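Local structure of oxidized polyvinyl alcohol hydrolase (Pseudomonas sp. VM15C, 3WWC) at residues G254-W260 with T300-M304; F216-R220 with L271-P277. The protein hydrolyses beta-diketones such as 4,6-nonanedione and cleaves oxidized polyvinyl alcohol in the second step of its breakdown. The protein carries 1 engineered substitution. All coordinates share one frame; numbering follows the deposited sequence.

Contact 1: G254-W260 with T300-M304. With BUA (butanoic acid), chain C.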
ATOM      1  N   GLY A 254      -1.333  -7.239 -11.795  1.00 10.27           N
ATOM      2  CA  GLY A 254      -2.503  -7.995 -12.228  1.00 11.59           C
ATOM      3  C   GLY A 254      -2.534  -8.386 -13.694  1.00 11.96           C
ATOM      4  O   GLY A 254      -3.598  -8.811 -14.203  1.00 12.70           O
ATOM      5  N   GLY A 255      -1.397  -8.283 -14.371  1.00 12.61           N
ATOM      6  CA  GLY A 255      -1.335  -8.682 -15.770  1.00 12.78           C
ATOM      7  C   GLY A 255      -1.676  -7.641 -16.798  1.00 14.98           C
ATOM      8  O   GLY A 255      -1.810  -6.461 -16.499  1.00 13.58           O
ATOM      9  N   GLU A 256      -1.874  -8.134 -18.028  1.00 15.63           N
ATOM     10  CA  GLU A 256      -2.145  -7.281 -19.190  1.00 18.55           C
ATOM     11  C   GLU A 256      -3.243  -6.263 -19.052  1.00 18.21           C
ATOM     12  O   GLU A 256      -3.169  -5.157 -19.642  1.00 19.05           O
ATOM     13  CB  GLU A 256      -2.422  -8.179 -20.417  1.00 20.57           C
ATOM     14  CG  GLU A 256      -1.224  -8.995 -20.785  1.00 29.18           C
ATOM     15  CD  GLU A 256      -0.092  -8.112 -21.302  1.00 32.96           C
ATOM     16  OE1 GLU A 256      -0.422  -7.131 -22.035  1.00 36.85           O
ATOM     17  OE2 GLU A 256       1.103  -8.394 -21.007  1.00 35.17           O
ATOM     18  N   LYS A 257      -4.281  -6.599 -18.292  1.00 17.10           N
ATOM     19  CA  LYS A 257      -5.392  -5.710 -18.086  1.00 18.08           C
ATOM     20  C   LYS A 257      -5.313  -4.873 -16.793  1.00 16.17           C
ATOM     21  O   LYS A 257      -6.289  -4.247 -16.403  1.00 17.33           O
ATOM     22  CB  LYS A 257      -6.705  -6.491 -18.044  1.00 21.24           C
ATOM     23  CG  LYS A 257      -7.026  -7.305 -19.302  1.00 27.17           C
ATOM     24  CD  LYS A 257      -7.255  -6.402 -20.489  1.00 30.92           C
ATOM     25  CE  LYS A 257      -8.444  -6.888 -21.320  1.00 34.76           C
ATOM     26  NZ  LYS A 257      -8.405  -8.365 -21.548  1.00 37.43           N
ATOM     27  N   ASP A 258      -4.147  -4.844 -16.144  1.00 14.07           N
ATOM     28  CA  ASP A 258      -4.004  -4.071 -14.923  1.00 12.05           C
ATOM     29  C   ASP A 258      -3.696  -2.619 -15.332  1.00 12.02           C
ATOM     30  O   ASP A 258      -2.546  -2.192 -15.406  1.00 11.36           O
ATOM     31  CB  ASP A 258      -2.893  -4.694 -14.069  1.00 10.05           C
ATOM     32  CG  ASP A 258      -2.831  -4.077 -12.658  1.00 11.56           C
ATOM     33  OD1 ASP A 258      -3.629  -3.156 -12.382  1.00 12.78           O
ATOM     34  OD2 ASP A 258      -1.951  -4.491 -11.848  1.00 10.08           O
ATOM     35  N   LEU A 259      -4.794  -1.899 -15.602  1.00 14.09           N
ATOM     36  CA  LEU A 259      -4.796  -0.521 -16.130  1.00 15.20           C
ATOM     37  C   LEU A 259      -5.963   0.165 -15.475  1.00 17.44           C
ATOM     38  O   LEU A 259      -6.876  -0.519 -15.036  1.00 19.33           O
ATOM     39  CB  LEU A 259      -5.077  -0.546 -17.638  1.00 17.52           C
ATOM     40  CG  LEU A 259      -4.161  -1.419 -18.503  1.00 15.99           C
ATOM     41  CD1 LEU A 259      -4.743  -1.653 -19.909  1.00 18.52           C
ATOM     42  CD2 LEU A 259      -2.799  -0.731 -18.585  1.00 17.38           C
ATOM     43  N   TRP A 260      -5.952   1.484 -15.422  1.00 17.21           N
ATOM     44  CA  TRP A 260      -7.073   2.214 -14.820  1.00 20.04           C
ATOM     45  C   TRP A 260      -7.503   3.346 -15.726  1.00 19.14           C
ATOM     46  O   TRP A 260      -6.672   4.116 -16.205  1.00 18.51           O
ATOM     47  CB  TRP A 260      -6.675   2.795 -13.440  1.00 23.37           C
ATOM     48  CG  TRP A 260      -7.733   3.661 -12.713  1.00 27.60           C
ATOM     49  CD1 TRP A 260      -7.688   5.021 -12.481  1.00 28.19           C
ATOM     50  CD2 TRP A 260      -8.927   3.195 -12.089  1.00 28.68           C
ATOM     51  NE1 TRP A 260      -8.788   5.420 -11.743  1.00 28.55           N
ATOM     52  CE2 TRP A 260      -9.564   4.318 -11.495  1.00 29.71           C
ATOM     53  CE3 TRP A 260      -9.526   1.935 -11.975  1.00 31.65           C
ATOM     54  CZ2 TRP A 260     -10.773   4.217 -10.795  1.00 31.02           C
ATOM     55  CZ3 TRP A 260     -10.732   1.828 -11.279  1.00 32.56           C
ATOM     56  CH2 TRP A 260     -11.342   2.968 -10.699  1.00 32.51           C
ATOM     57  N   THR A 300      -3.444 -12.557 -13.130  1.00 16.51           N
ATOM     58  CA  THR A 300      -4.083 -12.194 -14.392  1.00 18.31           C
ATOM     59  C   THR A 300      -5.448 -11.637 -14.201  1.00 19.78           C
ATOM     60  O   THR A 300      -6.264 -11.619 -15.140  1.00 20.85           O
ATOM     61  CB  THR A 300      -4.226 -13.457 -15.259  1.00 19.52           C
ATOM     62  OG1 THR A 300      -4.905 -14.458 -14.479  1.00 20.58           O
ATOM     63  CG2 THR A 300      -2.865 -13.991 -15.680  1.00 21.60           C
ATOM     64  N   HIS A 301      -5.731 -11.175 -13.005  1.00 17.94           N
ATOM     65  CA  HIS A 301      -7.047 -10.674 -12.681  1.00 19.23           C
ATOM     66  C   HIS A 301      -7.335  -9.218 -13.024  1.00 20.39           C
ATOM     67  O   HIS A 301      -8.476  -8.762 -12.833  1.00 21.61           O
ATOM     68  CB  HIS A 301      -7.268 -10.844 -11.197  1.00 18.76           C
ATOM     69  CG  HIS A 301      -6.339 -10.006 -10.369  1.00 16.83           C
ATOM     70  ND1 HIS A 301      -4.988 -10.268 -10.290  1.00 15.61           N
ATOM     71  CD2 HIS A 301      -6.543  -8.871  -9.674  1.00 16.69           C
ATOM     72  CE1 HIS A 301      -4.394  -9.321  -9.581  1.00 17.42           C
ATOM     73  NE2 HIS A 301      -5.316  -8.454  -9.207  1.00 15.09           N
ATOM     74  N   GLY A 302      -6.308  -8.471 -13.435  1.00 17.23           N
ATOM     75  CA  GLY A 302      -6.508  -7.079 -13.796  1.00 16.98           C
ATOM     76  C   GLY A 302      -6.232  -6.073 -12.708  1.00 16.80           C
ATOM     77  O   GLY A 302      -5.253  -6.191 -11.923  1.00 17.93           O
ATOM     78  N   HIS A 303      -7.080  -5.054 -12.635  1.00 16.32           N
ATOM     79  CA  HIS A 303      -6.908  -4.014 -11.644  1.00 15.82           C
ATOM     80  C   HIS A 303      -8.039  -4.048 -10.638  1.00 18.97           C
ATOM     81  O   HIS A 303      -9.018  -3.272 -10.746  1.00 21.84           O
ATOM     82  CB  HIS A 303      -6.902  -2.640 -12.312  1.00 17.58           C
ATOM     83  CG  HIS A 303      -6.392  -1.546 -11.426  1.00 16.82           C
ATOM     84  ND1 HIS A 303      -5.091  -1.505 -10.970  1.00 16.77           N
ATOM     85  CD2 HIS A 303      -7.001  -0.446 -10.914  1.00 18.66           C
ATOM     86  CE1 HIS A 303      -4.919  -0.427 -10.217  1.00 17.45           C
ATOM     87  NE2 HIS A 303      -6.065   0.234 -10.176  1.00 19.57           N
ATOM     88  N   MET A 304      -7.944  -4.972  -9.700  1.00 15.40           N
ATOM     89  CA  MET A 304      -8.925  -5.138  -8.630  1.00 13.94           C
ATOM     90  C   MET A 304      -8.249  -6.044  -7.618  1.00 11.24           C
ATOM     91  O   MET A 304      -7.141  -6.495  -7.858  1.00 12.12           O
ATOM     92  CB  MET A 304     -10.218  -5.786  -9.142  1.00 17.80           C
ATOM     93  CG  MET A 304      -9.984  -6.998  -9.927  1.00 19.46           C
ATOM     94  SD  MET A 304     -11.471  -7.486 -10.931  1.00 26.69           S
ATOM     95  CE  MET A 304     -12.702  -7.081  -9.960  1.00 19.75           C
TER
HETATM   96  C1  BUA C 402      -4.509   6.939 -10.245  0.50 32.18           C
HETATM   97  C2  BUA C 402      -4.939   5.484 -10.050  1.00 31.98           C
HETATM   98  C3  BUA C 402      -5.586   5.337  -8.672  1.00 30.41           C
HETATM   99  C4  BUA C 402      -6.126   3.918  -8.470  1.00 30.26           C
HETATM  100  O1  BUA C 402      -7.133   3.801  -7.736  1.00 22.42           O
HETATM  101  O2  BUA C 402      -5.474   2.987  -8.997  1.00 30.08           O
HETATM  102  O   HOH W   1      -4.873  -8.871 -16.621  1.00 20.26           O
HETATM  103  O   HOH W   2      -9.071  -4.916 -14.464  1.00 38.05           O
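With chi1 of Asp258 at -171° and of His303 at -165°, each side chain swings away from its own backbone N and the two meet between the loops. His303 ND1 donates to Asp258 OD1 at 2.6 Å, arriving nearly along the C-O bond and close to the imidazole plane, although carboxylate and ring are turned 37° apart. The other ring nitrogen, NE2, donates to O2 of the butanoic acid in chain C at 3.1 Å, so the imidazole is held at both nitrogens. Asp258 OD2 accepts from Gly254 N and Ser201 OG, fixing the carboxylate. This chain of hydrogen bonds, with His303 beside the engineered Ala177, is consistent with the Asp and His of an alpha/beta-hydrolase triad. Trp260 CE3 lies 3.6 Å from His303 CD2, the rings set obliquely, while Trp260 CD1 touches ligand C2 at 3.7 Å, with O2 over one face of the indole. Gly302 N donates a hydrogen bond to Gly254 O at 2.8 Å, and a water links that carbonyl to Lys257 N. The contact joins the turn between strands 247-253 and 259-263 to the loop from strand 292-298 to helix 310-322; Tyr275, from the start of helix 275-288, stacks on His303.

Contact 2: F216-R220 with L271-P277. With BUA (butanoic acid), chain C; BUA (butanoic acid), chain D.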
ATOM      1  N   PHE A 216       1.499  10.751 -17.840  1.00 15.68           N
ATOM      2  CA  PHE A 216       1.240   9.307 -17.828  1.00 15.84           C
ATOM      3  C   PHE A 216       2.017   8.670 -19.013  1.00 16.53           C
ATOM      4  O   PHE A 216       2.743   7.682 -18.836  1.00 15.68           O
ATOM      5  CB  PHE A 216      -0.268   9.064 -18.002  1.00 16.36           C
ATOM      6  CG  PHE A 216      -0.591   7.667 -18.464  1.00 15.81           C
ATOM      7  CD1 PHE A 216      -0.285   6.579 -17.656  1.00 18.18           C
ATOM      8  CD2 PHE A 216      -1.108   7.449 -19.729  1.00 18.02           C
ATOM      9  CE1 PHE A 216      -0.480   5.261 -18.096  1.00 18.15           C
ATOM     10  CE2 PHE A 216      -1.311   6.161 -20.206  1.00 19.61           C
ATOM     11  CZ  PHE A 216      -0.995   5.042 -19.393  1.00 18.77           C
ATOM     12  N   ASP A 217       1.898   9.233 -20.221  1.00 15.57           N
ATOM     13  CA  ASP A 217       2.600   8.642 -21.377  1.00 16.48           C
ATOM     14  C   ASP A 217       4.123   8.651 -21.250  1.00 15.23           C
ATOM     15  O   ASP A 217       4.808   7.680 -21.577  1.00 15.93           O
ATOM     16  CB  ASP A 217       2.248   9.381 -22.690  1.00 20.47           C
ATOM     17  CG  ASP A 217       0.852   9.061 -23.210  1.00 25.42           C
ATOM     18  OD1 ASP A 217       0.282   7.986 -22.917  1.00 26.84           O
ATOM     19  OD2 ASP A 217       0.299   9.898 -23.973  1.00 28.79           O
ATOM     20  N   ASP A 218       4.671   9.772 -20.788  1.00 15.30           N
ATOM     21  CA  ASP A 218       6.100   9.860 -20.670  1.00 15.55           C
ATOM     22  C   ASP A 218       6.644   8.969 -19.567  1.00 13.38           C
ATOM     23  O   ASP A 218       7.718   8.418 -19.708  1.00 13.65           O
ATOM     24  CB  ASP A 218       6.579  11.319 -20.474  1.00 16.97           C
ATOM     25  CG  ASP A 218       6.528  12.132 -21.786  1.00 21.33           C
ATOM     26  OD1 ASP A 218       6.259  11.534 -22.868  1.00 21.60           O
ATOM     27  OD2 ASP A 218       6.768  13.370 -21.698  1.00 22.36           O
ATOM     28  N   ALA A 219       5.877   8.806 -18.489  1.00 13.67           N
ATOM     29  CA  ALA A 219       6.335   7.972 -17.381  1.00 12.81           C
ATOM     30  C   ALA A 219       6.329   6.525 -17.836  1.00 12.63           C
ATOM     31  O   ALA A 219       7.204   5.757 -17.468  1.00 12.93           O
ATOM     32  CB  ALA A 219       5.392   8.168 -16.129  1.00 12.27           C
ATOM     33  N   ARG A 220       5.328   6.161 -18.620  1.00 14.00           N
ATOM     34  CA  ARG A 220       5.187   4.786 -19.122  1.00 13.19           C
ATOM     35  C   ARG A 220       6.374   4.515 -20.041  1.00 13.70           C
ATOM     36  O   ARG A 220       7.038   3.492 -19.959  1.00 13.02           O
ATOM     37  CB  ARG A 220       3.874   4.710 -19.881  1.00 15.05           C
ATOM     38  CG  ARG A 220       3.364   3.335 -20.236  1.00 18.97           C
ATOM     39  CD  ARG A 220       2.196   3.485 -21.205  1.00 20.35           C
ATOM     40  NE  ARG A 220       1.272   2.378 -21.088  1.00 22.93           N
ATOM     41  CZ  ARG A 220       0.162   2.272 -21.807  1.00 24.38           C
ATOM     42  NH1 ARG A 220      -0.138   3.243 -22.702  1.00 22.50           N
ATOM     43  NH2 ARG A 220      -0.639   1.217 -21.623  1.00 20.91           N
ATOM     44  N   LEU A 271      -7.655   6.332 -20.416  1.00 23.51           N
ATOM     45  CA  LEU A 271      -6.555   5.641 -19.716  1.00 21.64           C
ATOM     46  C   LEU A 271      -5.657   6.599 -18.922  1.00 21.18           C
ATOM     47  O   LEU A 271      -5.088   7.510 -19.485  1.00 21.76           O
ATOM     48  CB  LEU A 271      -5.714   4.870 -20.742  1.00 20.23           C
ATOM     49  CG  LEU A 271      -4.519   4.070 -20.168  1.00 19.97           C
ATOM     50  CD1 LEU A 271      -5.046   2.954 -19.246  1.00 20.88           C
ATOM     51  CD2 LEU A 271      -3.690   3.467 -21.312  1.00 20.51           C
ATOM     52  N   CYS A 272      -5.514   6.401 -17.604  1.00 20.91           N
ATOM     53  CA  CYS A 272      -4.664   7.324 -16.830  1.00 20.98           C
ATOM     54  C   CYS A 272      -3.606   6.615 -16.001  1.00 19.66           C
ATOM     55  O   CYS A 272      -2.782   7.274 -15.354  1.00 18.62           O
ATOM     56  CB  CYS A 272      -5.502   8.198 -15.882  1.00 22.53           C
ATOM     57  SG  CYS A 272      -6.569   7.292 -14.737  1.00 25.77           S
ATOM     58  N   ALA A 273      -3.650   5.281 -15.985  1.00 17.97           N
ATOM     59  CA  ALA A 273      -2.634   4.560 -15.230  1.00 17.81           C
ATOM     60  C   ALA A 273      -2.417   3.168 -15.795  1.00 14.72           C
ATOM     61  O   ALA A 273      -3.379   2.495 -16.169  1.00 15.63           O
ATOM     62  CB  ALA A 273      -3.022   4.464 -13.779  1.00 19.82           C
ATOM     63  N   ASP A 274      -1.152   2.773 -15.852  1.00 12.56           N
ATOM     64  CA  ASP A 274      -0.767   1.450 -16.326  1.00 12.12           C
ATOM     65  C   ASP A 274       0.123   0.931 -15.198  1.00 11.46           C
ATOM     66  O   ASP A 274       1.157   1.513 -14.900  1.00 10.93           O
ATOM     67  CB  ASP A 274       0.036   1.589 -17.622  1.00 11.99           C
ATOM     68  CG  ASP A 274       0.517   0.249 -18.159  1.00 13.08           C
ATOM     69  OD1 ASP A 274       0.528  -0.746 -17.387  1.00 12.81           O
ATOM     70  OD2 ASP A 274       0.877   0.174 -19.368  1.00 15.87           O
ATOM     71  N   TYR A 275      -0.272  -0.194 -14.596  1.00  9.92           N
ATOM     72  CA  TYR A 275       0.510  -0.645 -13.430  1.00 10.07           C
ATOM     73  C   TYR A 275       1.684  -1.562 -13.730  1.00 10.11           C
ATOM     74  O   TYR A 275       2.421  -1.982 -12.837  1.00  9.57           O
ATOM     75  CB  TYR A 275      -0.463  -1.220 -12.371  1.00 11.13           C
ATOM     76  CG  TYR A 275      -1.460  -0.153 -11.964  1.00 13.38           C
ATOM     77  CD1 TYR A 275      -2.654   0.010 -12.677  1.00 13.50           C
ATOM     78  CD2 TYR A 275      -1.180   0.715 -10.911  1.00 12.00           C
ATOM     79  CE1 TYR A 275      -3.554   1.022 -12.350  1.00 17.12           C
ATOM     80  CE2 TYR A 275      -2.066   1.739 -10.592  1.00 14.30           C
ATOM     81  CZ  TYR A 275      -3.229   1.873 -11.310  1.00 15.03           C
ATOM     82  OH  TYR A 275      -4.108   2.876 -11.008  1.00 19.48           O
ATOM     83  N   ARG A 276       1.931  -1.817 -15.001  1.00  9.27           N
ATOM     84  CA  ARG A 276       3.126  -2.588 -15.344  1.00  9.58           C
ATOM     85  C   ARG A 276       4.385  -1.734 -14.989  1.00  9.87           C
ATOM     86  O   ARG A 276       5.271  -2.193 -14.269  1.00  9.76           O
ATOM     87  CB  ARG A 276       3.064  -2.940 -16.862  1.00 10.63           C
ATOM     88  CG  ARG A 276       4.349  -3.676 -17.342  1.00 12.45           C
ATOM     89  CD  ARG A 276       4.471  -3.620 -18.901  1.00 14.41           C
ATOM     90  NE  ARG A 276       3.259  -4.125 -19.518  1.00 13.46           N
ATOM     91  CZ  ARG A 276       3.067  -5.391 -19.868  1.00 13.45           C
ATOM     92  NH1 ARG A 276       4.031  -6.293 -19.699  1.00 14.04           N
ATOM     93  NH2 ARG A 276       1.888  -5.777 -20.302  1.00 14.79           N
ATOM     94  N   PRO A 277       4.491  -0.479 -15.496  1.00  9.52           N
ATOM     95  CA  PRO A 277       5.697   0.258 -15.109  1.00  9.68           C
ATOM     96  C   PRO A 277       5.830   0.569 -13.614  1.00  8.31           C
ATOM     97  O   PRO A 277       6.947   0.644 -13.106  1.00  9.06           O
ATOM     98  CB  PRO A 277       5.626   1.540 -15.950  1.00 10.36           C
ATOM     99  CG  PRO A 277       4.191   1.712 -16.262  1.00 10.80           C
ATOM    100  CD  PRO A 277       3.708   0.268 -16.497  1.00  9.98           C
TER
HETATM  101  C1  BUA C 402      -4.509   6.939 -10.245  0.50 32.18           C
HETATM  102  C2  BUA C 402      -4.939   5.484 -10.050  1.00 31.98           C
HETATM  103  C3  BUA C 402      -5.586   5.337  -8.672  1.00 30.41           C
HETATM  104  C4  BUA C 402      -6.126   3.918  -8.470  1.00 30.26           C
HETATM  105  O1  BUA C 402      -7.133   3.801  -7.736  1.00 22.42           O
HETATM  106  O2  BUA C 402      -5.474   2.987  -8.997  1.00 30.08           O
HETATM  107  C1  BUA D 403      -3.694   7.046 -10.526  0.50 43.68           C
HETATM  108  C2  BUA D 403      -3.499   8.535 -10.821  1.00 43.54           C
HETATM  109  C3  BUA D 403      -4.291   8.911 -12.076  1.00 44.57           C
HETATM  110  C4  BUA D 403      -4.151  10.413 -12.328  1.00 45.59           C
HETATM  111  O1  BUA D 403      -3.211  11.006 -11.755  1.00 45.76           O
HETATM  112  O2  BUA D 403      -4.991  10.939 -13.090  1.00 46.44           O
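Arg220 grips Asp274 side-on through a salt bridge in which two nitrogens share one oxygen: NE reaches Asp274 OD2 at 2.8 Å and NH2 reaches the same OD2 at 2.9 Å. The oxygen lies almost in the guanidinium plane, yet the carboxylate stands nearly upright to it, at 80°. NE uses the anti lone pair of OD2, whereas NH2 comes from above the carboxylate plane. An arm extended from CG to NE carries the guanidinium across from the helix. The second oxygen, Asp274 OD1, accepts from Arg276 N at 3.0 Å and so N-caps the following helix; one carboxylate thus serves both the bridge and the cap.

Beside this bridge, Phe216 CZ sits over a guanidinium face of Arg220. The phenyl ring leans on the strand backbone, one face over Cys272 C and CE1 3.4 Å from Asp274 N, and its CZ meets Leu271 CD2 at 3.7 Å. Pro277 CG packs more loosely near Arg220 CA, 4.3 Å away. On the pocket side of the strand, Cys272 SG, in a disulfide with Cys262, touches C3 of the butanoic acid in chain D. Helix 216-225 packs on strand 269-274, and the axes of 216-220 and 271-274 approach to 8.9 Å and run 24° apart, nearly parallel; a classic beta bulge at Cys272 and Ala273 faces Trp260 of strand 259-263, and the helix reaches the first turn of helix 275-288.

Overall arrangement
From the N terminus, the chain first enters contact 2 at helix 216-225, passes through sheet strand 247-253 and reaches contact 1 at 254-260. The second strand of the hairpin 259-263/269-274 carries 271-274, and there contact 2 closes its 50-residue loop. Helix 275-288 and strand 292-298 follow before 300-304 closes the 39-residue loop of contact 1. The segments alternate, so the two loops cross rather than nest. The hairpin pairing, with Trp260 N probably bonded to Ala273 O, and the salt bridge from Glu256 to Arg276 couple the contacts directly. Together they tie helix 216-225, the hairpin and the central-sheet loops around the chain C ligand, which both contacts touch.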